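Local structure of glucoamylase (Thermoanaerobacterium thermosaccharolyticum, 1LF6) at residues A[36-41]-A[107-112]; A[52-57]-A[122-127]; A[57-62]-A[73-78]. The protein hydrolyses terminal alpha-1,4-linked glucose residues successively from the non-reducing ends of glucan chains, probably releasing beta-D-glucose. All blocks are in the same frame, centred on the assembly; numbering follows the deposited sequence.

Contact 1 of 3, residues A[36-41]-A[107-112]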
ATOM      1  N   GLN A  36       8.022  -4.538  -3.490  1.00 19.00           N
ATOM      2  CA  GLN A  36       7.335  -5.832  -3.503  1.00 19.45           C
ATOM      3  C   GLN A  36       7.497  -6.387  -2.089  1.00 19.67           C
ATOM      4  O   GLN A  36       8.607  -6.714  -1.656  1.00 20.18           O
ATOM      5  CB  GLN A  36       7.971  -6.767  -4.546  1.00 18.30           C
ATOM      6  CG  GLN A  36       7.740  -8.256  -4.315  1.00 20.82           C
ATOM      7  CD  GLN A  36       6.273  -8.688  -4.395  1.00 20.00           C
ATOM      8  OE1 GLN A  36       5.958  -9.847  -4.128  1.00 19.20           O
ATOM      9  NE2 GLN A  36       5.376  -7.765  -4.761  1.00 16.50           N
ATOM     10  N   LYS A  37       6.386  -6.481  -1.367  1.00 17.50           N
ATOM     11  CA  LYS A  37       6.432  -6.946   0.007  1.00 18.69           C
ATOM     12  C   LYS A  37       5.924  -8.357   0.240  1.00 19.23           C
ATOM     13  O   LYS A  37       4.915  -8.772  -0.327  1.00 19.30           O
ATOM     14  CB  LYS A  37       5.652  -5.975   0.907  1.00 16.67           C
ATOM     15  CG  LYS A  37       6.097  -4.526   0.796  1.00 16.12           C
ATOM     16  CD  LYS A  37       7.573  -4.364   1.121  1.00 14.36           C
ATOM     17  CE  LYS A  37       7.976  -2.900   1.103  1.00 13.90           C
ATOM     18  NZ  LYS A  37       9.445  -2.716   1.318  1.00 15.76           N
ATOM     19  N   GLN A  38       6.638  -9.083   1.094  1.00 20.15           N
ATOM     20  CA  GLN A  38       6.272 -10.450   1.461  1.00 20.82           C
ATOM     21  C   GLN A  38       5.218 -10.373   2.549  1.00 18.86           C
ATOM     22  O   GLN A  38       4.467 -11.322   2.771  1.00 20.89           O
ATOM     23  CB  GLN A  38       7.490 -11.201   2.004  1.00 22.02           C
ATOM     24  CG  GLN A  38       8.486 -11.637   0.953  1.00 22.80           C
ATOM     25  CD  GLN A  38       9.727 -12.231   1.575  1.00 22.70           C
ATOM     26  OE1 GLN A  38      10.470 -11.541   2.270  1.00 24.14           O
ATOM     27  NE2 GLN A  38       9.957 -13.517   1.339  1.00 22.40           N
ATOM     28  N   GLY A  39       5.173  -9.231   3.228  1.00 17.79           N
ATOM     29  CA  GLY A  39       4.199  -9.050   4.287  1.00 16.48           C
ATOM     30  C   GLY A  39       4.229  -7.665   4.893  1.00 16.37           C
ATOM     31  O   GLY A  39       5.199  -6.921   4.727  1.00 16.39           O
ATOM     32  N   VAL A  40       3.151  -7.319   5.584  1.00 14.71           N
ATOM     33  CA  VAL A  40       3.034  -6.037   6.255  1.00 16.55           C
ATOM     34  C   VAL A  40       2.275  -6.297   7.547  1.00 16.92           C
ATOM     35  O   VAL A  40       1.450  -7.208   7.608  1.00 17.40           O
ATOM     36  CB  VAL A  40       2.266  -4.997   5.400  1.00 18.28           C
ATOM     37  CG1 VAL A  40       2.982  -4.788   4.074  1.00 17.06           C
ATOM     38  CG2 VAL A  40       0.825  -5.456   5.171  1.00 19.42           C
ATOM     39  N   GLY A  41       2.556  -5.519   8.587  1.00 18.93           N
ATOM     40  CA  GLY A  41       1.855  -5.743   9.837  1.00 19.81           C
ATOM     41  C   GLY A  41       1.935  -4.628  10.856  1.00 19.61           C
ATOM     42  O   GLY A  41       2.700  -3.680  10.721  1.00 19.58           O
ATOM     43  N   TYR A 107       4.373 -13.000  10.868  1.00 20.40           N
ATOM     44  CA  TYR A 107       5.054 -13.779   9.844  1.00 20.73           C
ATOM     45  C   TYR A 107       6.252 -14.611  10.269  1.00 21.15           C
ATOM     46  O   TYR A 107       6.981 -14.280  11.209  1.00 20.05           O
ATOM     47  CB  TYR A 107       5.513 -12.854   8.713  1.00 21.38           C
ATOM     48  CG  TYR A 107       4.406 -12.057   8.065  1.00 19.31           C
ATOM     49  CD1 TYR A 107       3.833 -12.469   6.864  1.00 17.85           C
ATOM     50  CD2 TYR A 107       3.951 -10.875   8.642  1.00 19.70           C
ATOM     51  CE1 TYR A 107       2.834 -11.717   6.251  1.00 18.63           C
ATOM     52  CE2 TYR A 107       2.954 -10.117   8.042  1.00 17.91           C
ATOM     53  CZ  TYR A 107       2.401 -10.543   6.846  1.00 17.52           C
ATOM     54  OH  TYR A 107       1.409  -9.791   6.255  1.00 17.47           O
ATOM     55  N   LYS A 108       6.443 -15.692   9.522  1.00 21.42           N
ATOM     56  CA  LYS A 108       7.553 -16.604   9.708  1.00 22.62           C
ATOM     57  C   LYS A 108       8.299 -16.610   8.382  1.00 22.22           C
ATOM     58  O   LYS A 108       7.697 -16.784   7.319  1.00 22.33           O
ATOM     59  CB  LYS A 108       7.059 -18.018  10.017  1.00 23.74           C
ATOM     60  CG  LYS A 108       8.183 -19.044  10.130  1.00 27.30           C
ATOM     61  CD  LYS A 108       7.632 -20.445  10.367  1.00 28.57           C
ATOM     62  CE  LYS A 108       8.750 -21.461  10.459  1.00 31.60           C
ATOM     63  NZ  LYS A 108       8.220 -22.844  10.620  1.00 35.51           N
ATOM     64  N   LEU A 109       9.604 -16.400   8.443  1.00 22.09           N
ATOM     65  CA  LEU A 109      10.424 -16.394   7.237  1.00 21.95           C
ATOM     66  C   LEU A 109      11.497 -17.465   7.342  1.00 21.59           C
ATOM     67  O   LEU A 109      12.138 -17.620   8.381  1.00 23.09           O
ATOM     68  CB  LEU A 109      11.092 -15.028   7.053  1.00 21.85           C
ATOM     69  CG  LEU A 109      10.212 -13.840   6.655  1.00 22.69           C
ATOM     70  CD1 LEU A 109      10.995 -12.541   6.823  1.00 22.66           C
ATOM     71  CD2 LEU A 109       9.749 -14.012   5.223  1.00 19.19           C
ATOM     72  N   VAL A 110      11.680 -18.213   6.266  1.00 22.44           N
ATOM     73  CA  VAL A 110      12.701 -19.243   6.231  1.00 22.22           C
ATOM     74  C   VAL A 110      13.591 -18.911   5.051  1.00 22.54           C
ATOM     75  O   VAL A 110      13.176 -19.031   3.899  1.00 21.74           O
ATOM     76  CB  VAL A 110      12.099 -20.652   6.034  1.00 23.23           C
ATOM     77  CG1 VAL A 110      13.214 -21.690   5.962  1.00 21.89           C
ATOM     78  CG2 VAL A 110      11.164 -20.977   7.181  1.00 23.25           C
ATOM     79  N   ASN A 111      14.809 -18.464   5.341  1.00 23.42           N
ATOM     80  CA  ASN A 111      15.758 -18.111   4.291  1.00 24.28           C
ATOM     81  C   ASN A 111      16.825 -19.187   4.180  1.00 24.83           C
ATOM     82  O   ASN A 111      17.586 -19.421   5.122  1.00 24.69           O
ATOM     83  CB  ASN A 111      16.403 -16.755   4.590  1.00 23.72           C
ATOM     84  CG  ASN A 111      15.376 -15.647   4.740  1.00 22.86           C
ATOM     85  OD1 ASN A 111      14.280 -15.730   4.191  1.00 23.60           O
ATOM     86  ND2 ASN A 111      15.731 -14.601   5.475  1.00 22.47           N
ATOM     87  N   THR A 112      16.865 -19.838   3.023  1.00 26.19           N
ATOM     88  CA  THR A 112      17.820 -20.907   2.776  1.00 28.26           C
ATOM     89  C   THR A 112      18.908 -20.488   1.799  1.00 29.38           C
ATOM     90  O   THR A 112      18.634 -20.197   0.633  1.00 26.74           O
ATOM     91  CB  THR A 112      17.119 -22.160   2.210  1.00 28.24           C
ATOM     92  OG1 THR A 112      16.117 -22.605   3.132  1.00 27.84           O
ATOM     93  CG2 THR A 112      18.119 -23.281   1.993  1.00 27.96           C
TER

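Contact 2 of 3, residues A[52-57]-A[122-127]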
ATOM      1  N   PHE A  52       5.392  -2.520  10.254  1.00 17.86           N
ATOM      2  CA  PHE A  52       6.565  -3.110   9.611  1.00 18.42           C
ATOM      3  C   PHE A  52       6.191  -3.729   8.269  1.00 17.71           C
ATOM      4  O   PHE A  52       5.021  -4.025   8.014  1.00 18.13           O
ATOM      5  CB  PHE A  52       7.204  -4.192  10.496  1.00 16.69           C
ATOM      6  CG  PHE A  52       6.334  -5.403  10.706  1.00 16.96           C
ATOM      7  CD1 PHE A  52       5.415  -5.445  11.751  1.00 15.70           C
ATOM      8  CD2 PHE A  52       6.422  -6.497   9.848  1.00 15.37           C
ATOM      9  CE1 PHE A  52       4.594  -6.557  11.938  1.00 15.05           C
ATOM     10  CE2 PHE A  52       5.607  -7.611  10.028  1.00 16.79           C
ATOM     11  CZ  PHE A  52       4.690  -7.640  11.075  1.00 16.13           C
ATOM     12  N   THR A  53       7.192  -3.905   7.413  1.00 17.36           N
ATOM     13  CA  THR A  53       7.000  -4.518   6.103  1.00 16.30           C
ATOM     14  C   THR A  53       8.153  -5.487   5.901  1.00 17.00           C
ATOM     15  O   THR A  53       9.222  -5.306   6.481  1.00 18.59           O
ATOM     16  CB  THR A  53       7.016  -3.474   4.953  1.00 15.22           C
ATOM     17  OG1 THR A  53       8.291  -2.812   4.909  1.00 17.27           O
ATOM     18  CG2 THR A  53       5.930  -2.442   5.161  1.00 14.07           C
ATOM     19  N   LEU A  54       7.927  -6.520   5.096  1.00 16.53           N
ATOM     20  CA  LEU A  54       8.949  -7.521   4.817  1.00 17.46           C
ATOM     21  C   LEU A  54       9.218  -7.574   3.314  1.00 18.10           C
ATOM     22  O   LEU A  54       8.299  -7.440   2.505  1.00 18.61           O
ATOM     23  CB  LEU A  54       8.482  -8.908   5.291  1.00 17.20           C
ATOM     24  CG  LEU A  54       8.029  -9.044   6.746  1.00 17.58           C
ATOM     25  CD1 LEU A  54       7.516 -10.460   6.996  1.00 18.34           C
ATOM     26  CD2 LEU A  54       9.185  -8.720   7.677  1.00 18.54           C
ATOM     27  N   ALA A  55      10.478  -7.777   2.949  1.00 18.47           N
ATOM     28  CA  ALA A  55      10.871  -7.856   1.547  1.00 19.00           C
ATOM     29  C   ALA A  55      12.215  -8.571   1.438  1.00 20.05           C
ATOM     30  O   ALA A  55      13.106  -8.363   2.264  1.00 21.89           O
ATOM     31  CB  ALA A  55      10.970  -6.450   0.944  1.00 16.03           C
ATOM     32  N   ASN A  56      12.342  -9.428   0.430  1.00 20.51           N
ATOM     33  CA  ASN A  56      13.576 -10.164   0.196  1.00 22.36           C
ATOM     34  C   ASN A  56      14.087 -10.907   1.427  1.00 22.40           C
ATOM     35  O   ASN A  56      15.289 -10.932   1.693  1.00 22.41           O
ATOM     36  CB  ASN A  56      14.646  -9.199  -0.326  1.00 24.27           C
ATOM     37  CG  ASN A  56      14.282  -8.612  -1.680  1.00 25.23           C
ATOM     38  OD1 ASN A  56      14.594  -7.459  -1.979  1.00 30.16           O
ATOM     39  ND2 ASN A  56      13.624  -9.409  -2.509  1.00 25.67           N
ATOM     40  N   GLY A  57      13.163 -11.501   2.176  1.00 21.18           N
ATOM     41  CA  GLY A  57      13.531 -12.265   3.353  1.00 20.71           C
ATOM     42  C   GLY A  57      13.931 -11.474   4.577  1.00 20.78           C
ATOM     43  O   GLY A  57      14.447 -12.037   5.543  1.00 21.06           O
ATOM     44  N   LYS A 122      12.886 -16.810  10.880  1.00 23.99           N
ATOM     45  CA  LYS A 122      12.454 -15.652  11.653  1.00 24.19           C
ATOM     46  C   LYS A 122      10.973 -15.648  12.023  1.00 24.52           C
ATOM     47  O   LYS A 122      10.137 -16.217  11.328  1.00 23.06           O
ATOM     48  CB  LYS A 122      12.768 -14.365  10.881  1.00 24.54           C
ATOM     49  CG  LYS A 122      14.197 -14.256  10.365  1.00 25.61           C
ATOM     50  CD  LYS A 122      14.351 -13.041   9.450  1.00 26.89           C
ATOM     51  CE  LYS A 122      15.784 -12.878   8.968  1.00 26.78           C
ATOM     52  NZ  LYS A 122      15.932 -11.711   8.044  1.00 29.99           N
ATOM     53  N   ASP A 123      10.673 -14.984  13.132  1.00 24.89           N
ATOM     54  CA  ASP A 123       9.315 -14.826  13.636  1.00 25.81           C
ATOM     55  C   ASP A 123       9.227 -13.330  13.860  1.00 23.80           C
ATOM     56  O   ASP A 123       9.943 -12.789  14.706  1.00 21.68           O
ATOM     57  CB  ASP A 123       9.141 -15.569  14.964  1.00 29.36           C
ATOM     58  CG  ASP A 123       8.889 -17.048  14.776  1.00 33.32           C
ATOM     59  OD1 ASP A 123       9.355 -17.595  13.757  1.00 34.83           O
ATOM     60  OD2 ASP A 123       8.229 -17.670  15.649  1.00 35.92           O
ATOM     61  N   ILE A 124       8.360 -12.664  13.103  1.00 22.18           N
ATOM     62  CA  ILE A 124       8.235 -11.215  13.199  1.00 21.63           C
ATOM     63  C   ILE A 124       6.829 -10.708  13.495  1.00 21.47           C
ATOM     64  O   ILE A 124       5.856 -11.149  12.886  1.00 23.05           O
ATOM     65  CB  ILE A 124       8.737 -10.559  11.892  1.00 23.02           C
ATOM     66  CG1 ILE A 124      10.173 -11.023  11.614  1.00 23.36           C
ATOM     67  CG2 ILE A 124       8.669  -9.035  11.998  1.00 22.65           C
ATOM     68  CD1 ILE A 124      10.683 -10.657  10.236  1.00 25.50           C
ATOM     69  N   PHE A 125       6.746  -9.762  14.426  1.00 20.72           N
ATOM     70  CA  PHE A 125       5.486  -9.147  14.832  1.00 21.86           C
ATOM     71  C   PHE A 125       5.816  -8.006  15.784  1.00 21.51           C
ATOM     72  O   PHE A 125       6.985  -7.728  16.038  1.00 22.74           O
ATOM     73  CB  PHE A 125       4.584 -10.177  15.521  1.00 21.04           C
ATOM     74  CG  PHE A 125       5.169 -10.756  16.777  1.00 21.49           C
ATOM     75  CD1 PHE A 125       4.889 -10.190  18.019  1.00 22.62           C
ATOM     76  CD2 PHE A 125       6.017 -11.858  16.719  1.00 21.73           C
ATOM     77  CE1 PHE A 125       5.447 -10.715  19.183  1.00 23.49           C
ATOM     78  CE2 PHE A 125       6.578 -12.388  17.876  1.00 21.88           C
ATOM     79  CZ  PHE A 125       6.294 -11.817  19.112  1.00 21.73           C
ATOM     80  N   THR A 126       4.799  -7.338  16.310  1.00 23.21           N
ATOM     81  CA  THR A 126       5.047  -6.229  17.222  1.00 23.27           C
ATOM     82  C   THR A 126       4.468  -6.459  18.614  1.00 24.24           C
ATOM     83  O   THR A 126       3.683  -7.381  18.829  1.00 22.62           O
ATOM     84  CB  THR A 126       4.474  -4.916  16.664  1.00 24.47           C
ATOM     85  OG1 THR A 126       3.070  -5.067  16.430  1.00 23.80           O
ATOM     86  CG2 THR A 126       5.170  -4.547  15.358  1.00 22.18           C
ATOM     87  N   ASP A 127       4.874  -5.607  19.549  1.00 25.69           N
ATOM     88  CA  ASP A 127       4.417  -5.668  20.928  1.00 26.41           C
ATOM     89  C   ASP A 127       3.091  -4.918  20.991  1.00 26.92           C
ATOM     90  O   ASP A 127       3.043  -3.709  20.772  1.00 26.72           O
ATOM     91  CB  ASP A 127       5.464  -5.007  21.837  1.00 27.79           C
ATOM     92  CG  ASP A 127       5.150  -5.162  23.324  1.00 27.10           C
ATOM     93  OD1 ASP A 127       6.099  -5.098  24.131  1.00 27.15           O
ATOM     94  OD2 ASP A 127       3.968  -5.334  23.683  1.00 27.88           O
TER

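Contact 3 of 3, residues A[57-62]-A[73-78]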
ATOM      1  N   GLY A  57      13.163 -11.501   2.176  1.00 21.18           N
ATOM      2  CA  GLY A  57      13.531 -12.265   3.353  1.00 20.71           C
ATOM      3  C   GLY A  57      13.931 -11.474   4.577  1.00 20.78           C
ATOM      4  O   GLY A  57      14.447 -12.037   5.543  1.00 21.06           O
ATOM      5  N   ALA A  58      13.687 -10.171   4.566  1.00 20.77           N
ATOM      6  CA  ALA A  58      14.060  -9.362   5.713  1.00 19.18           C
ATOM      7  C   ALA A  58      13.138  -8.181   5.946  1.00 19.41           C
ATOM      8  O   ALA A  58      12.420  -7.731   5.050  1.00 19.71           O
ATOM      9  CB  ALA A  58      15.497  -8.871   5.554  1.00 18.23           C
ATOM     10  N   ILE A  59      13.160  -7.694   7.175  1.00 19.10           N
ATOM     11  CA  ILE A  59      12.365  -6.545   7.547  1.00 20.98           C
ATOM     12  C   ILE A  59      12.828  -5.378   6.680  1.00 22.21           C
ATOM     13  O   ILE A  59      14.026  -5.114   6.574  1.00 22.18           O
ATOM     14  CB  ILE A  59      12.589  -6.201   9.034  1.00 21.75           C
ATOM     15  CG1 ILE A  59      11.889  -7.245   9.909  1.00 22.12           C
ATOM     16  CG2 ILE A  59      12.120  -4.786   9.332  1.00 19.70           C
ATOM     17  CD1 ILE A  59      12.257  -7.171  11.381  1.00 20.11           C
ATOM     18  N   SER A  60      11.886  -4.705   6.028  1.00 21.47           N
ATOM     19  CA  SER A  60      12.230  -3.555   5.207  1.00 21.77           C
ATOM     20  C   SER A  60      11.804  -2.306   5.982  1.00 21.96           C
ATOM     21  O   SER A  60      12.200  -2.133   7.137  1.00 22.23           O
ATOM     22  CB  SER A  60      11.539  -3.641   3.837  1.00 23.33           C
ATOM     23  OG  SER A  60      10.177  -4.021   3.945  1.00 22.68           O
ATOM     24  N   GLU A  61      10.998  -1.442   5.378  1.00 21.67           N
ATOM     25  CA  GLU A  61      10.567  -0.230   6.072  1.00 22.90           C
ATOM     26  C   GLU A  61       9.772  -0.500   7.351  1.00 23.43           C
ATOM     27  O   GLU A  61       8.959  -1.427   7.414  1.00 22.30           O
ATOM     28  CB  GLU A  61       9.708   0.654   5.161  1.00 25.03           C
ATOM     29  CG  GLU A  61      10.439   1.335   4.018  1.00 29.37           C
ATOM     30  CD  GLU A  61      10.511   0.480   2.766  1.00 30.63           C
ATOM     31  OE1 GLU A  61       9.855  -0.575   2.729  1.00 27.92           O
ATOM     32  OE2 GLU A  61      11.220   0.875   1.816  1.00 35.88           O
ATOM     33  N   VAL A  62      10.025   0.318   8.372  1.00 22.16           N
ATOM     34  CA  VAL A  62       9.322   0.225   9.646  1.00 20.92           C
ATOM     35  C   VAL A  62       8.846   1.639   9.936  1.00 20.77           C
ATOM     36  O   VAL A  62       9.610   2.599   9.805  1.00 22.73           O
ATOM     37  CB  VAL A  62      10.242  -0.263  10.796  1.00 20.77           C
ATOM     38  CG1 VAL A  62       9.426  -0.426  12.071  1.00 19.67           C
ATOM     39  CG2 VAL A  62      10.897  -1.586  10.423  1.00 16.53           C
ATOM     40  N   LYS A  73      15.089   1.439   6.896  1.00 21.21           N
ATOM     41  CA  LYS A  73      15.162   1.011   5.509  1.00 23.12           C
ATOM     42  C   LYS A  73      15.196  -0.513   5.484  1.00 25.02           C
ATOM     43  O   LYS A  73      14.478  -1.149   4.710  1.00 23.96           O
ATOM     44  CB  LYS A  73      16.412   1.593   4.845  1.00 24.45           C
ATOM     45  CG  LYS A  73      16.513   1.351   3.343  1.00 25.50           C
ATOM     46  CD  LYS A  73      17.318   0.109   3.016  1.00 27.43           C
ATOM     47  CE  LYS A  73      17.553  -0.016   1.515  1.00 27.85           C
ATOM     48  NZ  LYS A  73      18.458  -1.151   1.181  1.00 30.21           N
ATOM     49  N   GLU A  74      16.025  -1.090   6.353  1.00 25.71           N
ATOM     50  CA  GLU A  74      16.168  -2.537   6.444  1.00 27.76           C
ATOM     51  C   GLU A  74      16.822  -3.010   7.736  1.00 28.41           C
ATOM     52  O   GLU A  74      17.457  -2.242   8.455  1.00 26.67           O
ATOM     53  CB  GLU A  74      17.022  -3.077   5.301  1.00 29.88           C
ATOM     54  CG  GLU A  74      16.385  -3.092   3.941  1.00 34.29           C
ATOM     55  CD  GLU A  74      17.206  -3.916   2.973  1.00 37.46           C
ATOM     56  OE1 GLU A  74      18.426  -3.654   2.873  1.00 36.11           O
ATOM     57  OE2 GLU A  74      16.637  -4.823   2.321  1.00 38.10           O
ATOM     58  N   ILE A  75      16.654  -4.301   7.999  1.00 29.29           N
ATOM     59  CA  ILE A  75      17.245  -4.983   9.145  1.00 29.87           C
ATOM     60  C   ILE A  75      17.470  -6.386   8.595  1.00 30.23           C
ATOM     61  O   ILE A  75      16.526  -7.169   8.468  1.00 29.57           O
ATOM     62  CB  ILE A  75      16.289  -5.070  10.351  1.00 31.44           C
ATOM     63  CG1 ILE A  75      15.876  -3.671  10.807  1.00 31.80           C
ATOM     64  CG2 ILE A  75      16.988  -5.784  11.504  1.00 32.05           C
ATOM     65  CD1 ILE A  75      14.860  -3.666  11.943  1.00 31.65           C
ATOM     66  N   LYS A  76      18.716  -6.691   8.242  1.00 29.17           N
ATOM     67  CA  LYS A  76      19.035  -7.989   7.667  1.00 28.63           C
ATOM     68  C   LYS A  76      20.236  -8.673   8.304  1.00 29.72           C
ATOM     69  O   LYS A  76      21.012  -8.055   9.042  1.00 30.00           O
ATOM     70  CB  LYS A  76      19.293  -7.833   6.166  1.00 28.59           C
ATOM     71  CG  LYS A  76      20.533  -7.002   5.855  1.00 26.59           C
ATOM     72  CD  LYS A  76      20.697  -6.768   4.364  1.00 25.14           C
ATOM     73  CE  LYS A  76      21.897  -5.870   4.087  1.00 22.37           C
ATOM     74  NZ  LYS A  76      22.079  -5.624   2.632  1.00 17.68           N
ATOM     75  N   PHE A  77      20.382  -9.959   8.003  1.00 28.43           N
ATOM     76  CA  PHE A  77      21.490 -10.749   8.520  1.00 30.54           C
ATOM     77  C   PHE A  77      22.539 -10.981   7.445  1.00 31.07           C
ATOM     78  O   PHE A  77      22.211 -11.137   6.266  1.00 29.52           O
ATOM     79  CB  PHE A  77      20.996 -12.109   9.024  1.00 28.10           C
ATOM     80  CG  PHE A  77      20.382 -12.062  10.389  1.00 29.08           C
ATOM     81  CD1 PHE A  77      21.156 -11.739  11.500  1.00 27.72           C
ATOM     82  CD2 PHE A  77      19.031 -12.334  10.569  1.00 25.97           C
ATOM     83  CE1 PHE A  77      20.592 -11.685  12.768  1.00 26.12           C
ATOM     84  CE2 PHE A  77      18.461 -12.283  11.832  1.00 26.94           C
ATOM     85  CZ  PHE A  77      19.242 -11.958  12.936  1.00 27.18           C
ATOM     86  N   ILE A  78      23.799 -10.993   7.868  1.00 32.12           N
ATOM     87  CA  ILE A  78      24.915 -11.249   6.969  1.00 34.64           C
ATOM     88  C   ILE A  78      25.710 -12.381   7.608  1.00 35.36           C
ATOM     89  O   ILE A  78      26.035 -12.322   8.796  1.00 35.17           O
ATOM     90  CB  ILE A  78      25.841 -10.020   6.817  1.00 35.07           C
ATOM     91  CG1 ILE A  78      25.024  -8.798   6.392  1.00 34.88           C
ATOM     92  CG2 ILE A  78      26.920 -10.315   5.779  1.00 34.11           C
ATOM     93  CD1 ILE A  78      24.278  -8.982   5.080  1.00 35.58           C
TER
HETATM   94  O   HOH W   1      14.916  -9.258   9.275  1.00 15.06           O

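Contact 1 of 3, residues A[36-41]-A[107-112]
Y107 reaches across to V40 with its hydroxyl, giving a hydrogen bond between 36-41 and 107-112: OH donates to V40 O at 2.9 Å. The carbonyl oxygen sits at the edge of the phenol ring, close to the ring plane. The hydroxyl approaches at a C=O...OH angle of 130°, tilted 24° out of the carbonyl plane. A chi1 of -57° sets Y107 CG beside its own backbone N and sends the ring toward strand 39-41. The two segments belong to facing sheets of the large beta sandwich in the N-terminal part of this glucoamylase: 39-42 is an outermost strand of one sheet, and 107-113 runs in the other. Van der Waals contact fills in round the hydroxyl. G39 lays its CA against the outer part of the ring, 3.5 Å from Y107 CZ, at an oblique approach. F52 and L54 of the adjoining strand also touch the ring. The V40 side chain turns away from Y107 and rests on P651. A looser, apolar-to-amide contact lies farther along. Q38, extended beyond CG, brings its carboxamide across a single methyl of L109, with both Q38 OE1 and Q38 NE2 3.9 Å from L109 CD2. The polar work of that amide is done with other residues: OE1 accepts from G57 N, and NE2 bonds to S95 OG.

Contact 2 of 3, residues A[52-57]-A[122-127]
F52 and I124 meet in a CH-pi contact: I124 CG2 lies over one face of the phenyl ring, 4.2 Å from the F52 centroid and 22° off the normal, displaced toward the rim. F52 CG stands between the backbone N and the carbonyl carbon (chi1 66°), which turns the ring to the facing strand. Other apolar contacts flank it. T126 CG2 comes obliquely to the ring, 3.7 Å from F52 CD1, while the other branch of I124 serves L54, with I124 CD1 3.5 Å from L54 CD2, the two side chains passing each other head to tail. This is interior packing of the beta sandwich: strands 52-55 and 122-126 lie in opposite sheets, run nearly antiparallel at 155°, and approach to 8.8 Å between axes, too far for backbone pairing, so side chains fill the gap. Polar contact is confined to the turn beyond the strand. K122, extended beyond CG, donates from NZ to G57 O at 2.9 Å, in the carbonyl plane. G57 O also takes a hydrogen bond from N111 ND2, and K122 NZ forms a salt bridge with E89, which probably offsets the charge of this buried ammonium group.

Contact 3 of 3, residues A[57-62]-A[73-78]
I59 and I75 run next to each other in the same direction, their branches meeting where I59 CG2 is 3.9 Å from I75 CD1. In I75, CG1 sits beside the backbone N (chi1 -59°), and the extended chain beyond it carries CD1 along the I59 methyl. I59 also rests on I124 and L133 of the facing sheet, so this side of the strand looks into the sandwich interior. A58 also points its CB at the partner strand, 3.5 Å from I75 O and 4.0 Å from K76 CB. From that point the K76 chain runs extended and away from 57-62, ending in a salt bridge with D88. Strands 58-63 and 70-80 form a beta hairpin, neighbours in the seven-stranded sheet of the N-terminal domain, and their segments here run antiparallel at 167°. The pairing is loose. I75 N donates to I59 O at 3.1 Å with a bent N-H...O angle of 144°, and the same carbonyl oxygen receives a CA-H...O contact from E74 CA at 3.4 Å. On the other side of the pair a water takes the place of a direct backbone bond, accepting from I59 N at 3.2 Å and donating to I75 O at 2.8 Å. K73, S60 and E61 turn their CB atoms away from the opposite segment. K73 and E74 form a salt bridge with each other. S60 OG lies very close to T53 OG1, a separation too short to be relied on. The carboxylate of E61 pairs with K37; the E61 side chain lies about 10 Å from that of W325, a residue likely to bind substrate.

All three contacts lie in the N-terminal beta-sandwich domain, on one side of the chain's centre. Contacts 1 and 2, with centres about 6 Å apart, bridge the two sheets: 39-42 and 51-55 are neighbours in one, 107-113 and 118-126 in the other. Contact 3 stays within the first sheet, its centre about 8 Å from that of contact 2 and about 10 Å from that of contact 1, and continues the strand order 39-42, 51-55, 58-63, 70-80. Along the chain, contacts 1 and 2 interleave, and contact 3 is nested inside the loops that both close. G57 belongs to contacts 2 and 3, so the turn between strands 51-55 and 58-63 is tied to both sheets.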